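Long-range contact in uncharacterized protein (Legionella pneumophila subsp. pneumophila, PDB 4WRP), which is of unknown function but is probably an effector, the chain here being its helical C-terminal DUF5617 domain: residues Y9-I20 / Y48-F59. Residues are numbered along the deposited sequence; the frame is centred on the assembly and turned at random.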
# COMPACT_ATOMS: atom_id res chain seq x y z
N TYR A 9 -1.33 8.82 4.73
CA TYR A 9 -1.52 8.57 3.29
C TYR A 9 -2.10 7.13 3.05
O TYR A 9 -3.00 6.94 2.25
CB TYR A 9 -0.23 8.77 2.49
CG TYR A 9 -0.42 8.41 1.04
CD1 TYR A 9 -0.30 7.09 0.61
CD2 TYR A 9 -0.73 9.38 0.09
CE1 TYR A 9 -0.50 6.74 -0.71
CE2 TYR A 9 -0.94 9.04 -1.26
CZ TYR A 9 -0.82 7.72 -1.65
OH TYR A 9 -1.00 7.34 -2.94
N HIS A 10 -1.57 6.16 3.78
CA HIS A 10 -2.01 4.79 3.65
C HIS A 10 -3.44 4.60 4.07
O HIS A 10 -4.14 3.86 3.45
CB HIS A 10 -1.05 3.81 4.35
CG HIS A 10 -1.44 2.39 4.18
ND1 HIS A 10 -1.44 1.76 2.96
CD2 HIS A 10 -1.90 1.47 5.07
CE1 HIS A 10 -1.88 0.52 3.11
NE2 HIS A 10 -2.15 0.33 4.38
N GLU A 11 -3.89 5.30 5.10
CA GLU A 11 -5.31 5.21 5.47
C GLU A 11 -6.23 5.72 4.33
O GLU A 11 -7.23 5.10 3.99
CB GLU A 11 -5.59 5.99 6.74
CG GLU A 11 -7.02 5.83 7.14
CD GLU A 11 -7.49 4.38 6.99
OE1 GLU A 11 -8.51 4.16 6.28
OE2 GLU A 11 -6.79 3.46 7.53
N LEU A 12 -5.87 6.85 3.71
CA LEU A 12 -6.63 7.35 2.56
C LEU A 12 -6.60 6.33 1.45
O LEU A 12 -7.63 6.03 0.82
CB LEU A 12 -6.05 8.66 1.99
CG LEU A 12 -6.08 9.94 2.79
CD1 LEU A 12 -5.65 11.04 1.83
CD2 LEU A 12 -7.47 10.22 3.42
N TRP A 13 -5.42 5.76 1.21
CA TRP A 13 -5.28 4.76 0.17
C TRP A 13 -6.16 3.54 0.43
O TRP A 13 -6.76 2.96 -0.51
CB TRP A 13 -3.83 4.35 0.00
CG TRP A 13 -3.61 3.38 -1.08
CD1 TRP A 13 -3.22 3.65 -2.37
CD2 TRP A 13 -3.73 1.95 -0.99
NE1 TRP A 13 -3.11 2.48 -3.07
CE2 TRP A 13 -3.42 1.43 -2.25
CE3 TRP A 13 -4.06 1.06 0.05
CZ2 TRP A 13 -3.46 0.07 -2.52
CZ3 TRP A 13 -4.10 -0.29 -0.23
CH2 TRP A 13 -3.79 -0.77 -1.49
N ARG A 14 -6.23 3.12 1.69
CA ARG A 14 -7.02 1.96 2.06
C ARG A 14 -8.51 2.17 1.75
O ARG A 14 -9.18 1.27 1.26
CB ARG A 14 -6.84 1.66 3.55
CG ARG A 14 -5.66 0.76 3.90
CD ARG A 14 -5.94 0.00 5.20
NE ARG A 14 -6.74 0.83 6.07
CZ ARG A 14 -7.68 0.40 6.92
NH1 ARG A 14 -7.93 -0.90 7.08
NH2 ARG A 14 -8.34 1.29 7.61
N ASN A 15 -9.01 3.36 2.06
CA ASN A 15 -10.40 3.70 1.82
C ASN A 15 -10.71 3.71 0.34
O ASN A 15 -11.75 3.17 -0.07
CB ASN A 15 -10.74 5.03 2.48
CG ASN A 15 -10.43 5.02 3.97
OD1 ASN A 15 -9.97 6.03 4.55
ND2 ASN A 15 -10.62 3.86 4.61
N ALA A 16 -9.77 4.20 -0.47
CA ALA A 16 -9.90 4.16 -1.93
C ALA A 16 -9.93 2.71 -2.41
O ALA A 16 -10.74 2.31 -3.24
CB ALA A 16 -8.75 4.94 -2.61
N PHE A 17 -9.00 1.93 -1.91
CA PHE A 17 -8.80 0.62 -2.39
C PHE A 17 -10.02 -0.20 -2.11
O PHE A 17 -10.45 -0.98 -3.00
CB PHE A 17 -7.58 -0.03 -1.74
CG PHE A 17 -7.40 -1.46 -2.08
CD1 PHE A 17 -6.95 -1.83 -3.36
CD2 PHE A 17 -7.64 -2.44 -1.13
CE1 PHE A 17 -6.79 -3.16 -3.69
CE2 PHE A 17 -7.47 -3.76 -1.47
CZ PHE A 17 -7.06 -4.12 -2.74
N GLN A 18 -10.59 -0.11 -0.91
CA GLN A 18 -11.79 -0.90 -0.66
C GLN A 18 -12.96 -0.46 -1.53
O GLN A 18 -13.79 -1.29 -1.94
CB GLN A 18 -12.19 -0.97 0.82
CG GLN A 18 -12.60 0.33 1.45
CD GLN A 18 -14.04 0.67 1.23
OE1 GLN A 18 -14.88 -0.20 1.00
NE2 GLN A 18 -14.34 1.95 1.24
N GLU A 19 -13.04 0.83 -1.82
CA GLU A 19 -14.12 1.31 -2.68
C GLU A 19 -13.92 0.70 -4.05
O GLU A 19 -14.84 0.14 -4.62
CB GLU A 19 -14.20 2.84 -2.77
CG GLU A 19 -15.25 3.28 -3.80
CD GLU A 19 -15.59 4.77 -3.78
OE1 GLU A 19 -15.33 5.45 -2.76
OE2 GLU A 19 -16.16 5.26 -4.80
N ILE A 20 -12.70 0.75 -4.55
CA ILE A 20 -12.42 0.11 -5.84
C ILE A 20 -12.74 -1.38 -5.87
O ILE A 20 -13.41 -1.84 -6.79
CB ILE A 20 -10.95 0.36 -6.31
CG1 ILE A 20 -10.75 1.84 -6.64
CG2 ILE A 20 -10.68 -0.41 -7.58
CD1 ILE A 20 -9.31 2.32 -6.60
N TYR A 48 -2.48 0.99 -10.09
CA TYR A 48 -2.00 2.01 -9.13
C TYR A 48 -0.54 2.38 -9.33
O TYR A 48 -0.20 3.54 -9.25
CB TYR A 48 -2.22 1.54 -7.70
CG TYR A 48 -1.68 2.42 -6.61
CD1 TYR A 48 -2.23 3.67 -6.35
CD2 TYR A 48 -0.62 2.00 -5.83
CE1 TYR A 48 -1.77 4.47 -5.33
CE2 TYR A 48 -0.11 2.80 -4.83
CZ TYR A 48 -0.71 4.02 -4.56
OH TYR A 48 -0.20 4.80 -3.55
N THR A 49 0.30 1.40 -9.61
CA THR A 49 1.74 1.66 -9.75
C THR A 49 2.07 2.25 -11.12
O THR A 49 3.19 2.60 -11.35
CB THR A 49 2.54 0.38 -9.57
OG1 THR A 49 2.21 -0.50 -10.64
CG2 THR A 49 2.24 -0.30 -8.21
N LYS A 50 1.09 2.35 -12.02
CA LYS A 50 1.30 2.86 -13.35
C LYS A 50 0.55 4.17 -13.52
O LYS A 50 0.22 4.52 -14.60
CB LYS A 50 0.80 1.85 -14.39
CG LYS A 50 1.61 0.57 -14.47
CD LYS A 50 0.93 -0.44 -15.38
CE LYS A 50 1.91 -1.47 -15.94
NZ LYS A 50 2.57 -2.40 -14.96
N GLY A 51 0.22 4.85 -12.43
CA GLY A 51 -0.45 6.15 -12.54
C GLY A 51 -1.94 6.14 -12.32
O GLY A 51 -2.54 7.22 -12.27
N GLY A 52 -2.56 4.97 -12.22
CA GLY A 52 -3.95 4.88 -11.80
C GLY A 52 -5.00 5.24 -12.84
O GLY A 52 -6.17 5.53 -12.50
N ASN A 53 -4.64 5.14 -14.10
CA ASN A 53 -5.52 5.59 -15.16
C ASN A 53 -6.71 4.73 -15.42
O ASN A 53 -7.66 5.22 -15.98
CB ASN A 53 -4.74 5.79 -16.44
CG ASN A 53 -3.62 6.78 -16.25
OD1 ASN A 53 -3.86 7.93 -15.94
ND2 ASN A 53 -2.40 6.30 -16.31
N THR A 54 -6.68 3.45 -15.07
CA THR A 54 -7.86 2.61 -15.31
C THR A 54 -8.84 2.58 -14.15
O THR A 54 -10.02 2.73 -14.38
CB THR A 54 -7.51 1.17 -15.69
OG1 THR A 54 -6.58 1.19 -16.78
CG2 THR A 54 -8.75 0.42 -16.15
N TRP A 55 -8.37 2.38 -12.93
CA TRP A 55 -9.28 2.11 -11.80
C TRP A 55 -9.29 3.20 -10.75
O TRP A 55 -10.19 3.24 -9.93
CB TRP A 55 -8.87 0.79 -11.13
CG TRP A 55 -9.23 -0.42 -11.90
CD1 TRP A 55 -8.41 -1.19 -12.70
CD2 TRP A 55 -10.53 -1.02 -11.94
NE1 TRP A 55 -9.15 -2.24 -13.24
CE2 TRP A 55 -10.44 -2.14 -12.79
CE3 TRP A 55 -11.76 -0.69 -11.36
CZ2 TRP A 55 -11.55 -2.94 -13.07
CZ3 TRP A 55 -12.86 -1.51 -11.62
CH2 TRP A 55 -12.74 -2.61 -12.47
N TRP A 56 -8.28 4.07 -10.77
CA TRP A 56 -8.07 5.05 -9.70
C TRP A 56 -8.35 6.50 -10.10
O TRP A 56 -7.94 7.42 -9.37
CB TRP A 56 -6.61 4.97 -9.24
CG TRP A 56 -6.25 3.69 -8.60
CD1 TRP A 56 -5.96 2.54 -9.24
CD2 TRP A 56 -6.20 3.40 -7.20
NE1 TRP A 56 -5.68 1.57 -8.35
CE2 TRP A 56 -5.83 2.06 -7.08
CE3 TRP A 56 -6.43 4.15 -6.04
CZ2 TRP A 56 -5.66 1.42 -5.84
CZ3 TRP A 56 -6.24 3.53 -4.80
CH2 TRP A 56 -5.87 2.18 -4.72
N ALA A 57 -9.04 6.75 -11.22
CA ALA A 57 -9.26 8.14 -11.70
C ALA A 57 -10.02 8.98 -10.67
O ALA A 57 -9.67 10.13 -10.43
CB ALA A 57 -9.97 8.15 -13.03
N LYS A 58 -11.03 8.40 -10.04
CA LYS A 58 -11.80 9.11 -9.01
C LYS A 58 -10.90 9.65 -7.88
O LYS A 58 -11.24 10.64 -7.23
CB LYS A 58 -12.87 8.17 -8.42
CG LYS A 58 -13.57 8.71 -7.18
CD LYS A 58 -14.80 7.91 -6.78
CE LYS A 58 -15.38 8.46 -5.48
NZ LYS A 58 -16.82 8.08 -5.34
N PHE A 59 -9.76 9.00 -7.65
CA PHE A 59 -8.87 9.33 -6.56
C PHE A 59 -7.57 9.94 -7.05
O PHE A 59 -6.55 9.83 -6.36
CB PHE A 59 -8.56 8.05 -5.78
CG PHE A 59 -9.77 7.38 -5.27
CD1 PHE A 59 -10.42 7.88 -4.17
CD2 PHE A 59 -10.27 6.27 -5.89
CE1 PHE A 59 -11.57 7.27 -3.68
CE2 PHE A 59 -11.40 5.66 -5.41
CZ PHE A 59 -12.06 6.18 -4.32
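Lys-58 and Glu-19 form a salt bridge at the exposed edge of this contact: Lys-58 NZ lies 2.9 Å from Glu-19 OE2 and is received by the syn lone pair of that oxygen. Both side chains are extended and cross at about a right angle, length that suits them to meet at the surface. At the buried end, the hydroxyls of Tyr-9 and Tyr-48 share a hydrogen bond, OH to OH 2.7 Å. Tyrosine serves well here because each ring packs in the core while its hydroxyl finds a further partner on helix 68-83: Asn-68 for Tyr-9, His-71 for Tyr-48.

Between these ends the packing is aromatic. With CG anti to the backbone N (chi1 -178°), Trp-13 sends its indole edge onto the face of Tyr-48; Trp-13 NE1 lies 3.2 Å from Tyr-48 CZ, and the planes are 66° apart, a T-shaped pair. Trp-56 lies beside Trp-13, nearly parallel but slid so that the rings barely overlap. Its flat indole packs on both faces while NE1 bonds to the carbonyl of Val-44: branched, apolar Ile-20 reaches one face with CD1, 3.4 Å from the six-membered-ring centroid, and Tyr-48 covers the opposite face. Small Ala-16 lets Phe-59 come close, Ala-16 CB standing 3.6 Å from the centroid of the Phe-59 ring, a CH-pi contact. Trp-13, Tyr-48 and Trp-56 thus make an aromatic cluster, joining helix 6-21 to the end of helix 34-49 and its following loop in the hydrophobic core of an all-helical domain.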